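Local coordinates for phage tail sheath protein (Desulfitobacterium hafniense, PDB 3HXL) that probably assembles with copies of itself into the contractile sheath around the tail tube of a phage or phage-like particle, at residues 38-43 / 204-209; 86-91 / 189-194; 145-150 / 165-170. All blocks are in the same frame, centred on the assembly; numbering follows the deposited sequence.

Interaction 1. Residues 38-43 / 204-209; sequences MPLILS and ALPSTD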
HETATM    1  N   MSE A  38       0.128  -3.712  -1.270  1.00 15.69           N
HETATM    2  CA  MSE A  38       0.415  -4.322  -2.553  1.00 19.96           C
HETATM    3  C   MSE A  38       0.652  -5.823  -2.476  1.00 23.79           C
HETATM    4  O   MSE A  38       1.364  -6.308  -1.600  1.00 20.03           O
HETATM    5  CB  MSE A  38       1.636  -3.612  -3.145  1.00 19.49           C
HETATM    6  CG  MSE A  38       2.133  -4.086  -4.493  1.00 22.06           C
HETATM    7 SE   MSE A  38       3.438  -2.802  -5.208  1.00 32.27          SE
HETATM    8  CE  MSE A  38       4.663  -2.821  -3.670  1.00 19.67           C
ATOM      9  N   PRO A  39       0.014  -6.584  -3.377  1.00 23.02           N
ATOM     10  CA  PRO A  39       0.195  -8.038  -3.390  1.00 20.37           C
ATOM     11  C   PRO A  39       1.319  -8.357  -4.387  1.00 19.93           C
ATOM     12  O   PRO A  39       1.257  -7.950  -5.545  1.00 20.21           O
ATOM     13  CB  PRO A  39      -1.169  -8.546  -3.850  1.00 19.84           C
ATOM     14  CG  PRO A  39      -1.587  -7.499  -4.844  1.00 18.42           C
ATOM     15  CD  PRO A  39      -1.158  -6.183  -4.184  1.00 19.18           C
ATOM     16  N   LEU A  40       2.348  -9.072  -3.941  1.00 17.67           N
ATOM     17  CA  LEU A  40       3.464  -9.388  -4.824  1.00 19.39           C
ATOM     18  C   LEU A  40       3.922 -10.830  -4.823  1.00 16.14           C
ATOM     19  O   LEU A  40       3.751 -11.565  -3.850  1.00 16.01           O
ATOM     20  CB  LEU A  40       4.695  -8.530  -4.490  1.00 19.85           C
ATOM     21  CG  LEU A  40       4.665  -7.018  -4.713  1.00 22.91           C
ATOM     22  CD1 LEU A  40       6.039  -6.440  -4.400  1.00 16.67           C
ATOM     23  CD2 LEU A  40       4.273  -6.714  -6.143  1.00 25.19           C
ATOM     24  N   ILE A  41       4.527 -11.207  -5.940  1.00 24.45           N
ATOM     25  CA  ILE A  41       5.097 -12.529  -6.106  1.00 22.98           C
ATOM     26  C   ILE A  41       6.573 -12.292  -5.820  1.00 21.34           C
ATOM     27  O   ILE A  41       7.235 -11.543  -6.534  1.00 22.05           O
ATOM     28  CB  ILE A  41       4.906 -13.026  -7.535  1.00 21.15           C
ATOM     29  CG1 ILE A  41       3.412 -13.254  -7.789  1.00 21.67           C
ATOM     30  CG2 ILE A  41       5.718 -14.301  -7.756  1.00 24.72           C
ATOM     31  CD1 ILE A  41       3.052 -13.436  -9.241  1.00 39.07           C
ATOM     32  N   LEU A  42       7.073 -12.924  -4.765  1.00 24.19           N
ATOM     33  CA  LEU A  42       8.460 -12.751  -4.347  1.00 21.39           C
ATOM     34  C   LEU A  42       9.265 -14.048  -4.395  1.00 25.18           C
ATOM     35  O   LEU A  42       8.733 -15.111  -4.712  1.00 23.35           O
ATOM     36  CB  LEU A  42       8.478 -12.178  -2.926  1.00 14.46           C
ATOM     37  CG  LEU A  42       7.713 -10.863  -2.729  1.00 16.28           C
ATOM     38  CD1 LEU A  42       7.720 -10.460  -1.258  1.00 17.54           C
ATOM     39  CD2 LEU A  42       8.360  -9.783  -3.576  1.00 18.51           C
ATOM     40  N   SER A  43      10.554 -13.946  -4.080  1.00 24.67           N
ATOM     41  CA  SER A  43      11.439 -15.105  -4.081  1.00 24.76           C
ATOM     42  C   SER A  43      11.886 -15.450  -2.666  1.00 23.90           C
ATOM     43  O   SER A  43      12.707 -16.343  -2.459  1.00 25.76           O
ATOM     44  CB  SER A  43      12.669 -14.831  -4.951  1.00 27.64           C
ATOM     45  OG  SER A  43      12.294 -14.509  -6.278  1.00 24.68           O
ATOM     46  N   ALA A 204      -2.123  -1.176  -4.912  1.00 19.66           N
ATOM     47  CA  ALA A 204      -1.523  -1.202  -6.234  1.00 16.98           C
ATOM     48  C   ALA A 204      -1.598  -2.632  -6.740  1.00 18.22           C
ATOM     49  O   ALA A 204      -1.357  -3.577  -5.984  1.00 15.80           O
ATOM     50  CB  ALA A 204      -0.061  -0.750  -6.179  1.00 16.79           C
ATOM     51  N   LEU A 205      -1.966  -2.795  -8.007  1.00 18.63           N
ATOM     52  CA  LEU A 205      -2.007  -4.123  -8.617  1.00 16.32           C
ATOM     53  C   LEU A 205      -1.038  -4.062  -9.797  1.00 15.13           C
ATOM     54  O   LEU A 205      -1.405  -3.640 -10.886  1.00 18.11           O
ATOM     55  CB  LEU A 205      -3.423  -4.478  -9.108  1.00 16.55           C
ATOM     56  CG  LEU A 205      -3.527  -5.804  -9.875  1.00 16.01           C
ATOM     57  CD1 LEU A 205      -2.963  -6.946  -9.026  1.00 17.38           C
ATOM     58  CD2 LEU A 205      -4.977  -6.083 -10.238  1.00 16.57           C
ATOM     59  N   PRO A 206       0.228  -4.449  -9.578  1.00 16.58           N
ATOM     60  CA  PRO A 206       1.255  -4.438 -10.625  1.00 20.49           C
ATOM     61  C   PRO A 206       1.156  -5.698 -11.483  1.00 20.86           C
ATOM     62  O   PRO A 206       2.102  -6.482 -11.576  1.00 15.61           O
ATOM     63  CB  PRO A 206       2.547  -4.380  -9.818  1.00 19.02           C
ATOM     64  CG  PRO A 206       2.222  -5.253  -8.654  1.00 20.47           C
ATOM     65  CD  PRO A 206       0.827  -4.767  -8.267  1.00 17.76           C
ATOM     66  N   SER A 207      -0.001  -5.863 -12.117  1.00 20.71           N
ATOM     67  CA  SER A 207      -0.295  -7.027 -12.941  1.00 21.78           C
ATOM     68  C   SER A 207      -1.071  -6.629 -14.196  1.00 22.84           C
ATOM     69  O   SER A 207      -1.873  -5.700 -14.167  1.00 20.26           O
ATOM     70  CB  SER A 207      -1.123  -8.012 -12.110  1.00 20.60           C
ATOM     71  OG  SER A 207      -1.606  -9.087 -12.894  1.00 18.93           O
ATOM     72  N   THR A 208      -0.832  -7.329 -15.301  1.00 23.55           N
ATOM     73  CA  THR A 208      -1.539  -7.030 -16.540  1.00 16.86           C
ATOM     74  C   THR A 208      -2.767  -7.925 -16.697  1.00 22.02           C
ATOM     75  O   THR A 208      -3.478  -7.839 -17.699  1.00 28.32           O
ATOM     76  CB  THR A 208      -0.640  -7.241 -17.767  1.00 21.84           C
ATOM     77  OG1 THR A 208      -0.206  -8.606 -17.808  1.00 22.80           O
ATOM     78  CG2 THR A 208       0.575  -6.325 -17.702  1.00 20.06           C
ATOM     79  N   ASP A 209      -3.008  -8.782 -15.711  1.00 19.88           N
ATOM     80  CA  ASP A 209      -4.137  -9.717 -15.742  1.00 23.70           C
ATOM     81  C   ASP A 209      -5.502  -9.014 -15.741  1.00 26.49           C
ATOM     82  O   ASP A 209      -5.933  -8.482 -14.718  1.00 23.90           O
ATOM     83  CB  ASP A 209      -4.045 -10.668 -14.546  1.00 15.41           C
ATOM     84  CG  ASP A 209      -4.966 -11.870 -14.685  1.00 26.17           C
ATOM     85  OD1 ASP A 209      -6.162 -11.673 -14.985  1.00 25.71           O
ATOM     86  OD2 ASP A 209      -4.491 -13.008 -14.488  1.00 25.98           O
TER
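M38, P39 and L40 meet A204, L205 and P206 where two parallel strands of the mixed sheet, 35-40 and 202-204, separate. P39 marks the break. It has no N-H to offer, and its CD sits 3.2 Å from A204 O. That carbonyl oxygen is buried here and has no polar partner in the model. Beyond this point the contact is apolar. M38 is a selenomethionine. Its first two torsions are extended (chi1 180°, CG anti to the backbone N), which brings CG to the P206 ring at a slant, 4.1 Å from P206 CD. SE lies 4.2 Å from A204 CB, and the bend at chi3 then turns the CE methyl away from this segment. The closest carbon pair is L40 CD2 with P206 CG, at 3.6 Å. Here the leucine branch crosses the proline ring at about a right angle. On the other side of the strand, P39 CG only grazes L205 CD1 at 4.4 Å. P206 is the centre of an inverse gamma turn, closed by a weak bond from S207 N to L205 O. S207 OG then accepts from D209 N at 3.2 Å, an ST turn. D209 follows as the N-cap of helix 210-227, with OD1 accepting from L212 N. The chain thus leaves the sheet and enters a helix within a few residues. M38, L40 and P206 share L74 of helix 73-78 as a neighbour. A204 and P206 touch T267 of helix 263-276, while P39 and L205 pack on Y188 of helix 185-195.

Interaction 2. Residues 86-91 / 189-194; sequences LLYRLN and IDYLAA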
ATOM      1  N   LEU A  86       1.747  -2.133   3.232  1.00 18.72           N
ATOM      2  CA  LEU A  86       1.216  -3.388   3.724  1.00 16.36           C
ATOM      3  C   LEU A  86       1.475  -4.330   2.549  1.00 19.26           C
ATOM      4  O   LEU A  86       0.790  -4.279   1.523  1.00 18.22           O
ATOM      5  CB  LEU A  86      -0.281  -3.263   4.036  1.00 13.56           C
ATOM      6  CG  LEU A  86      -0.634  -2.213   5.094  1.00 17.41           C
ATOM      7  CD1 LEU A  86      -2.143  -2.208   5.324  1.00 16.42           C
ATOM      8  CD2 LEU A  86       0.100  -2.497   6.399  1.00 15.25           C
ATOM      9  N   LEU A  87       2.503  -5.158   2.708  1.00 16.44           N
ATOM     10  CA  LEU A  87       2.938  -6.101   1.688  1.00 15.35           C
ATOM     11  C   LEU A  87       2.434  -7.513   1.925  1.00 15.35           C
ATOM     12  O   LEU A  87       2.470  -8.016   3.047  1.00 19.56           O
ATOM     13  CB  LEU A  87       4.470  -6.116   1.635  1.00 14.64           C
ATOM     14  CG  LEU A  87       5.159  -7.122   0.707  1.00 15.74           C
ATOM     15  CD1 LEU A  87       4.838  -6.806  -0.748  1.00 12.77           C
ATOM     16  CD2 LEU A  87       6.668  -7.058   0.949  1.00 20.11           C
ATOM     17  N   TYR A  88       1.983  -8.154   0.856  1.00 16.34           N
ATOM     18  CA  TYR A  88       1.469  -9.513   0.953  1.00 16.85           C
ATOM     19  C   TYR A  88       2.154 -10.385  -0.095  1.00 11.63           C
ATOM     20  O   TYR A  88       2.039 -10.125  -1.289  1.00 15.02           O
ATOM     21  CB  TYR A  88      -0.037  -9.494   0.712  1.00 18.23           C
ATOM     22  CG  TYR A  88      -0.747 -10.793   1.009  1.00 17.74           C
ATOM     23  CD1 TYR A  88      -1.207 -11.081   2.293  1.00 21.50           C
ATOM     24  CD2 TYR A  88      -0.993 -11.717  -0.004  1.00 19.56           C
ATOM     25  CE1 TYR A  88      -1.908 -12.258   2.560  1.00 23.55           C
ATOM     26  CE2 TYR A  88      -1.688 -12.897   0.248  1.00 21.82           C
ATOM     27  CZ  TYR A  88      -2.144 -13.158   1.529  1.00 20.90           C
ATOM     28  OH  TYR A  88      -2.855 -14.306   1.776  1.00 25.23           O
ATOM     29  N   ARG A  89       2.888 -11.405   0.344  1.00 15.35           N
ATOM     30  CA  ARG A  89       3.547 -12.290  -0.606  1.00 14.61           C
ATOM     31  C   ARG A  89       2.547 -13.371  -1.016  1.00 14.83           C
ATOM     32  O   ARG A  89       2.107 -14.169  -0.195  1.00 20.23           O
ATOM     33  CB  ARG A  89       4.790 -12.940  -0.000  1.00 14.36           C
ATOM     34  CG  ARG A  89       5.529 -13.790  -1.017  1.00 18.36           C
ATOM     35  CD  ARG A  89       6.621 -14.654  -0.400  1.00 20.51           C
ATOM     36  NE  ARG A  89       7.260 -15.461  -1.429  1.00 16.66           N
ATOM     37  CZ  ARG A  89       8.205 -16.366  -1.201  1.00 22.54           C
ATOM     38  NH1 ARG A  89       8.638 -16.591   0.034  1.00 21.05           N
ATOM     39  NH2 ARG A  89       8.720 -17.043  -2.219  1.00 15.18           N
ATOM     40  N   LEU A  90       2.211 -13.387  -2.301  1.00 19.14           N
ATOM     41  CA  LEU A  90       1.224 -14.307  -2.865  1.00 21.20           C
ATOM     42  C   LEU A  90       1.641 -15.761  -3.042  1.00 28.05           C
ATOM     43  O   LEU A  90       0.787 -16.636  -3.165  1.00 27.04           O
ATOM     44  CB  LEU A  90       0.778 -13.772  -4.224  1.00 21.99           C
ATOM     45  CG  LEU A  90       0.115 -12.392  -4.287  1.00 21.71           C
ATOM     46  CD1 LEU A  90       0.307 -11.821  -5.672  1.00 19.85           C
ATOM     47  CD2 LEU A  90      -1.362 -12.493  -3.924  1.00 18.41           C
ATOM     48  N   ASN A  91       2.945 -16.015  -3.072  1.00 24.34           N
ATOM     49  CA  ASN A  91       3.462 -17.362  -3.290  1.00 18.25           C
ATOM     50  C   ASN A  91       4.344 -17.870  -2.159  1.00 27.60           C
ATOM     51  O   ASN A  91       5.162 -17.125  -1.609  1.00 24.54           O
ATOM     52  CB  ASN A  91       4.255 -17.380  -4.593  1.00 18.84           C
ATOM     53  CG  ASN A  91       5.448 -16.440  -4.557  1.00 21.38           C
ATOM     54  OD1 ASN A  91       5.345 -15.302  -4.091  1.00 27.64           O
ATOM     55  ND2 ASN A  91       6.581 -16.906  -5.057  1.00 19.38           N
ATOM     56  N   ILE A 189      -7.365 -13.593  -3.937  1.00 25.08           N
ATOM     57  CA  ILE A 189      -8.598 -13.547  -3.177  1.00 20.04           C
ATOM     58  C   ILE A 189      -8.228 -13.564  -1.703  1.00 15.90           C
ATOM     59  O   ILE A 189      -8.835 -12.868  -0.895  1.00 16.95           O
ATOM     60  CB  ILE A 189      -9.510 -14.759  -3.506  1.00 26.60           C
ATOM     61  CG1 ILE A 189      -9.967 -14.685  -4.963  1.00 22.37           C
ATOM     62  CG2 ILE A 189     -10.707 -14.781  -2.566  1.00 26.80           C
ATOM     63  CD1 ILE A 189     -10.728 -13.402  -5.313  1.00 29.87           C
ATOM     64  N   ASP A 190      -7.218 -14.357  -1.356  1.00 19.14           N
ATOM     65  CA  ASP A 190      -6.768 -14.438   0.023  1.00 21.66           C
ATOM     66  C   ASP A 190      -6.231 -13.060   0.424  1.00 21.48           C
ATOM     67  O   ASP A 190      -6.488 -12.577   1.526  1.00 21.05           O
ATOM     68  CB  ASP A 190      -5.664 -15.497   0.167  1.00 25.22           C
ATOM     69  CG  ASP A 190      -6.070 -16.854  -0.395  1.00 37.91           C
ATOM     70  OD1 ASP A 190      -7.270 -17.186  -0.341  1.00 29.59           O
ATOM     71  OD2 ASP A 190      -5.186 -17.595  -0.878  1.00 34.06           O
ATOM     72  N   TYR A 191      -5.486 -12.432  -0.481  1.00 22.34           N
ATOM     73  CA  TYR A 191      -4.929 -11.100  -0.229  1.00 21.78           C
ATOM     74  C   TYR A 191      -6.033 -10.107   0.118  1.00 18.71           C
ATOM     75  O   TYR A 191      -6.012  -9.496   1.181  1.00 21.52           O
ATOM     76  CB  TYR A 191      -4.180 -10.582  -1.464  1.00 19.69           C
ATOM     77  CG  TYR A 191      -3.874  -9.090  -1.413  1.00 20.68           C
ATOM     78  CD1 TYR A 191      -3.016  -8.560  -0.442  1.00 22.91           C
ATOM     79  CD2 TYR A 191      -4.456  -8.207  -2.325  1.00 15.24           C
ATOM     80  CE1 TYR A 191      -2.747  -7.185  -0.383  1.00 16.45           C
ATOM     81  CE2 TYR A 191      -4.192  -6.835  -2.271  1.00 14.51           C
ATOM     82  CZ  TYR A 191      -3.338  -6.336  -1.303  1.00 14.34           C
ATOM     83  OH  TYR A 191      -3.068  -4.986  -1.265  1.00 17.57           O
ATOM     84  N   LEU A 192      -6.991  -9.948  -0.792  1.00 25.18           N
ATOM     85  CA  LEU A 192      -8.090  -9.007  -0.581  1.00 24.06           C
ATOM     86  C   LEU A 192      -8.793  -9.218   0.749  1.00 19.86           C
ATOM     87  O   LEU A 192      -9.155  -8.260   1.428  1.00 20.92           O
ATOM     88  CB  LEU A 192      -9.102  -9.107  -1.726  1.00 16.45           C
ATOM     89  CG  LEU A 192      -8.571  -8.654  -3.089  1.00 24.57           C
ATOM     90  CD1 LEU A 192      -9.605  -8.903  -4.167  1.00 22.93           C
ATOM     91  CD2 LEU A 192      -8.213  -7.168  -3.019  1.00 15.19           C
ATOM     92  N   ALA A 193      -8.992 -10.474   1.128  1.00 23.69           N
ATOM     93  CA  ALA A 193      -9.657 -10.765   2.388  1.00 22.18           C
ATOM     94  C   ALA A 193      -8.809 -10.270   3.552  1.00 19.11           C
ATOM     95  O   ALA A 193      -9.324  -9.697   4.505  1.00 25.00           O
ATOM     96  CB  ALA A 193      -9.902 -12.265   2.515  1.00 23.57           C
ATOM     97  N   ALA A 194      -7.502 -10.486   3.467  1.00 21.83           N
ATOM     98  CA  ALA A 194      -6.595 -10.074   4.532  1.00 22.80           C
ATOM     99  C   ALA A 194      -6.442  -8.561   4.632  1.00 24.39           C
ATOM    100  O   ALA A 194      -6.416  -8.006   5.728  1.00 21.07           O
ATOM    101  CB  ALA A 194      -5.233 -10.713   4.327  1.00 24.87           C
TER
HETATM  102  O   HOH W   1      -2.484 -16.557   0.274  1.00 40.74           O
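Y88 and Y191 carry this contact, and each reaches past the other in the opposite direction. Y88 has CG anti to its backbone N (chi1 -170°), which sends the ring out from the strand and across the helix. One face of that ring receives the backbone of Y191. Y191 CA stands 3.9 Å from the ring centroid and 17° off the normal, a CH-pi contact. The Y191 ring takes the reverse course, running back along the strand against its chain direction. Its CD1 presses on Y88 CB at 3.3 Å, a close approach at the root of the side chain. The two ring planes are 53° apart, so the pair is oblique and neither stacked nor T-shaped. Strand 84-89 and helix 185-195 belong to a beta-alpha-beta crossover. The chain passes from 84-89 through the helix to the parallel strand 202-204, and the beta-sandwich domain is inserted on the way. Y191 OH ends at S37 OG, a hydrogen bond to strand 35-40, which lies between those two strands. Y88 OH comes within 3.4 Å of D190 CB, where the helix meets solvent. A water 2.7 Å from Y88 OH donates to D190 OD2, so hydroxyl and carboxylate are joined indirectly. A194, one turn on from D190, sets CB 4.1 Å from Y88 CE1. L90 completes the patch, with CD2 4.2 Å from Y191 CB.

Interaction 3. Residues 145-150 / 165-170; sequences QTVSDI and GALTET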
ATOM      1  N   GLN A 145      28.567 -20.564  13.330  1.00 30.13           N
ATOM      2  CA  GLN A 145      28.359 -21.224  14.609  1.00 27.68           C
ATOM      3  C   GLN A 145      29.397 -22.324  14.816  1.00 30.26           C
ATOM      4  O   GLN A 145      29.607 -23.166  13.941  1.00 31.74           O
ATOM      5  CB  GLN A 145      26.953 -21.827  14.664  1.00 29.38           C
ATOM      6  CG  GLN A 145      25.830 -20.799  14.635  1.00 26.32           C
ATOM      7  CD  GLN A 145      24.457 -21.441  14.664  1.00 36.74           C
ATOM      8  OE1 GLN A 145      24.187 -22.320  15.488  1.00 35.65           O
ATOM      9  NE2 GLN A 145      23.574 -20.999  13.771  1.00 30.69           N
ATOM     10  N   THR A 146      30.048 -22.303  15.973  1.00 27.96           N
ATOM     11  CA  THR A 146      31.050 -23.310  16.302  1.00 25.35           C
ATOM     12  C   THR A 146      30.382 -24.308  17.232  1.00 26.62           C
ATOM     13  O   THR A 146      29.995 -23.966  18.347  1.00 26.87           O
ATOM     14  CB  THR A 146      32.267 -22.686  17.010  1.00 30.79           C
ATOM     15  OG1 THR A 146      32.864 -21.708  16.151  1.00 33.76           O
ATOM     16  CG2 THR A 146      33.302 -23.759  17.333  1.00 35.40           C
ATOM     17  N   VAL A 147      30.237 -25.540  16.764  1.00 28.27           N
ATOM     18  CA  VAL A 147      29.582 -26.562  17.563  1.00 28.62           C
ATOM     19  C   VAL A 147      30.336 -27.880  17.548  1.00 27.66           C
ATOM     20  O   VAL A 147      31.299 -28.052  16.799  1.00 25.51           O
ATOM     21  CB  VAL A 147      28.154 -26.810  17.051  1.00 32.84           C
ATOM     22  CG1 VAL A 147      27.326 -25.541  17.189  1.00 31.16           C
ATOM     23  CG2 VAL A 147      28.200 -27.243  15.594  1.00 29.63           C
ATOM     24  N   SER A 148      29.887 -28.808  18.385  1.00 28.46           N
ATOM     25  CA  SER A 148      30.497 -30.127  18.478  1.00 25.59           C
ATOM     26  C   SER A 148      29.779 -31.084  17.535  1.00 26.27           C
ATOM     27  O   SER A 148      30.401 -31.946  16.915  1.00 31.81           O
ATOM     28  CB  SER A 148      30.391 -30.656  19.911  1.00 25.09           C
ATOM     29  OG  SER A 148      31.082 -29.823  20.823  1.00 31.45           O
ATOM     30  N   ASP A 149      28.464 -30.920  17.431  1.00 27.64           N
ATOM     31  CA  ASP A 149      27.641 -31.771  16.586  1.00 25.87           C
ATOM     32  C   ASP A 149      26.428 -31.014  16.043  1.00 29.20           C
ATOM     33  O   ASP A 149      26.290 -29.807  16.252  1.00 28.26           O
ATOM     34  CB  ASP A 149      27.167 -32.985  17.385  1.00 27.14           C
ATOM     35  CG  ASP A 149      26.609 -32.604  18.743  1.00 34.95           C
ATOM     36  OD1 ASP A 149      25.776 -31.676  18.809  1.00 37.52           O
ATOM     37  OD2 ASP A 149      27.003 -33.233  19.751  1.00 38.53           O
ATOM     38  N   ILE A 150      25.551 -31.735  15.350  1.00 26.83           N
ATOM     39  CA  ILE A 150      24.350 -31.141  14.772  1.00 27.29           C
ATOM     40  C   ILE A 150      23.417 -30.576  15.841  1.00 27.98           C
ATOM     41  O   ILE A 150      22.799 -29.528  15.652  1.00 23.18           O
ATOM     42  CB  ILE A 150      23.565 -32.175  13.945  1.00 26.33           C
ATOM     43  CG1 ILE A 150      24.415 -32.651  12.768  1.00 20.68           C
ATOM     44  CG2 ILE A 150      22.259 -31.561  13.451  1.00 29.65           C
ATOM     45  CD1 ILE A 150      23.793 -33.785  11.986  1.00 21.23           C
ATOM     46  N   GLY A 165      23.153 -36.698  14.978  1.00 29.66           N
ATOM     47  CA  GLY A 165      24.463 -37.318  14.929  1.00 29.36           C
ATOM     48  C   GLY A 165      25.616 -36.358  14.709  1.00 30.99           C
ATOM     49  O   GLY A 165      25.538 -35.178  15.049  1.00 30.21           O
ATOM     50  N   ALA A 166      26.688 -36.870  14.118  1.00 31.54           N
ATOM     51  CA  ALA A 166      27.884 -36.079  13.875  1.00 24.92           C
ATOM     52  C   ALA A 166      27.885 -35.316  12.562  1.00 26.36           C
ATOM     53  O   ALA A 166      27.236 -35.700  11.587  1.00 20.68           O
ATOM     54  CB  ALA A 166      29.110 -36.974  13.944  1.00 25.63           C
ATOM     55  N   LEU A 167      28.647 -34.231  12.552  1.00 23.03           N
ATOM     56  CA  LEU A 167      28.778 -33.389  11.380  1.00 23.05           C
ATOM     57  C   LEU A 167      29.896 -33.896  10.478  1.00 30.97           C
ATOM     58  O   LEU A 167      30.792 -34.621  10.920  1.00 26.58           O
ATOM     59  CB  LEU A 167      29.081 -31.952  11.802  1.00 24.43           C
ATOM     60  CG  LEU A 167      27.950 -31.169  12.482  1.00 29.96           C
ATOM     61  CD1 LEU A 167      28.536 -30.006  13.273  1.00 29.16           C
ATOM     62  CD2 LEU A 167      26.961 -30.672  11.431  1.00 31.26           C
ATOM     63  N   THR A 168      29.823 -33.501   9.212  1.00 25.21           N
ATOM     64  CA  THR A 168      30.803 -33.856   8.193  1.00 29.18           C
ATOM     65  C   THR A 168      31.215 -32.559   7.501  1.00 32.77           C
ATOM     66  O   THR A 168      30.378 -31.693   7.254  1.00 33.84           O
ATOM     67  CB  THR A 168      30.199 -34.807   7.133  1.00 33.14           C
ATOM     68  OG1 THR A 168      30.030 -36.112   7.699  1.00 43.84           O
ATOM     69  CG2 THR A 168      31.103 -34.894   5.911  1.00 43.21           C
ATOM     70  N   GLU A 169      32.499 -32.427   7.187  1.00 32.13           N
ATOM     71  CA  GLU A 169      32.999 -31.221   6.532  1.00 34.17           C
ATOM     72  C   GLU A 169      32.523 -31.050   5.095  1.00 31.42           C
ATOM     73  O   GLU A 169      32.064 -31.993   4.457  1.00 34.74           O
ATOM     74  CB  GLU A 169      34.529 -31.205   6.534  1.00 30.84           C
ATOM     75  CG  GLU A 169      35.166 -30.853   7.864  1.00 40.87           C
ATOM     76  CD  GLU A 169      36.671 -30.680   7.747  1.00 48.45           C
ATOM     77  OE1 GLU A 169      37.358 -31.664   7.397  1.00 52.40           O
ATOM     78  OE2 GLU A 169      37.163 -29.559   7.996  1.00 45.55           O
ATOM     79  N   THR A 170      32.638 -29.824   4.599  1.00 30.74           N
ATOM     80  CA  THR A 170      32.276 -29.500   3.226  1.00 31.42           C
ATOM     81  C   THR A 170      32.840 -28.132   2.889  1.00 30.30           C
ATOM     82  O   THR A 170      32.678 -27.178   3.650  1.00 33.14           O
ATOM     83  CB  THR A 170      30.737 -29.495   2.998  1.00 38.89           C
ATOM     84  OG1 THR A 170      30.460 -29.073   1.657  1.00 27.05           O
ATOM     85  CG2 THR A 170      30.037 -28.560   3.973  1.00 33.39           C
TER
HETATM   86  O   HOH W   2      30.069 -34.158  15.195  1.00 29.12           O
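L167 and I150 bury the most surface here, and G165 comes next. The L167 side chain is wedged between the end of strand 140-147 and the turn that follows it. Its two methyl groups divide the work. CD1 lies 3.6 Å from V147 CG2, the two side chains crossing at about a right angle, and also rests on the backbone carbonyl carbon of D149. CD2 meets I150 CG1 at 3.5 Å, a pair tighter than usual van der Waals contact. I150 places CG1 anti to its carbonyl carbon (chi1 -63°), which brings the chain across to both L167 and the G165 carbonyl. The contact lies in the beta-sandwich domain. Strands 140-147 and 170-174 are the outermost strands of its four-stranded antiparallel sheet, and these loops bridge one end of it. Both L167 and I150 also touch L103 of strand 103-107. G165 contributes backbone alone. Its phi of 102° and psi of -153° suit glycine, since a CB would be jammed against the carbonyl O of the preceding residue. The G165 carbonyl faces the turn. It takes a weak but nearly straight hydrogen bond from I150 N, 3.5 Å long, and D149 CB lies 3.6 Å from the same oxygen. The D149 carboxylate is turned to its own loop, where OD1 accepts from G152 N. A water links the two backbones: it donates to S148 O at 2.8 Å and accepts from L167 N at 3.0 Å.

How the interactions relate
Interactions 1 and 2 sit on the same mixed sheet, their centres 10 Å apart. Strands 35-40 and 84-89 are neighbours in it, and the segments touch directly, as at L42 O and N91 ND2. Helix 185-195 covers P39 in the first and Y88 in the second. Interaction 1 is buried and apolar, between strand and turn. Interaction 2 is partly buried, adds aromatic contacts and opens to water at D190. Interaction 3 lies in the beta-sandwich domain, its centre about 41 Å from that of interaction 1 and 39 Å from that of interaction 2. There, two loops meet near the surface through a small cluster of leucine, isoleucine and valine, one weak backbone bond and a water bridge.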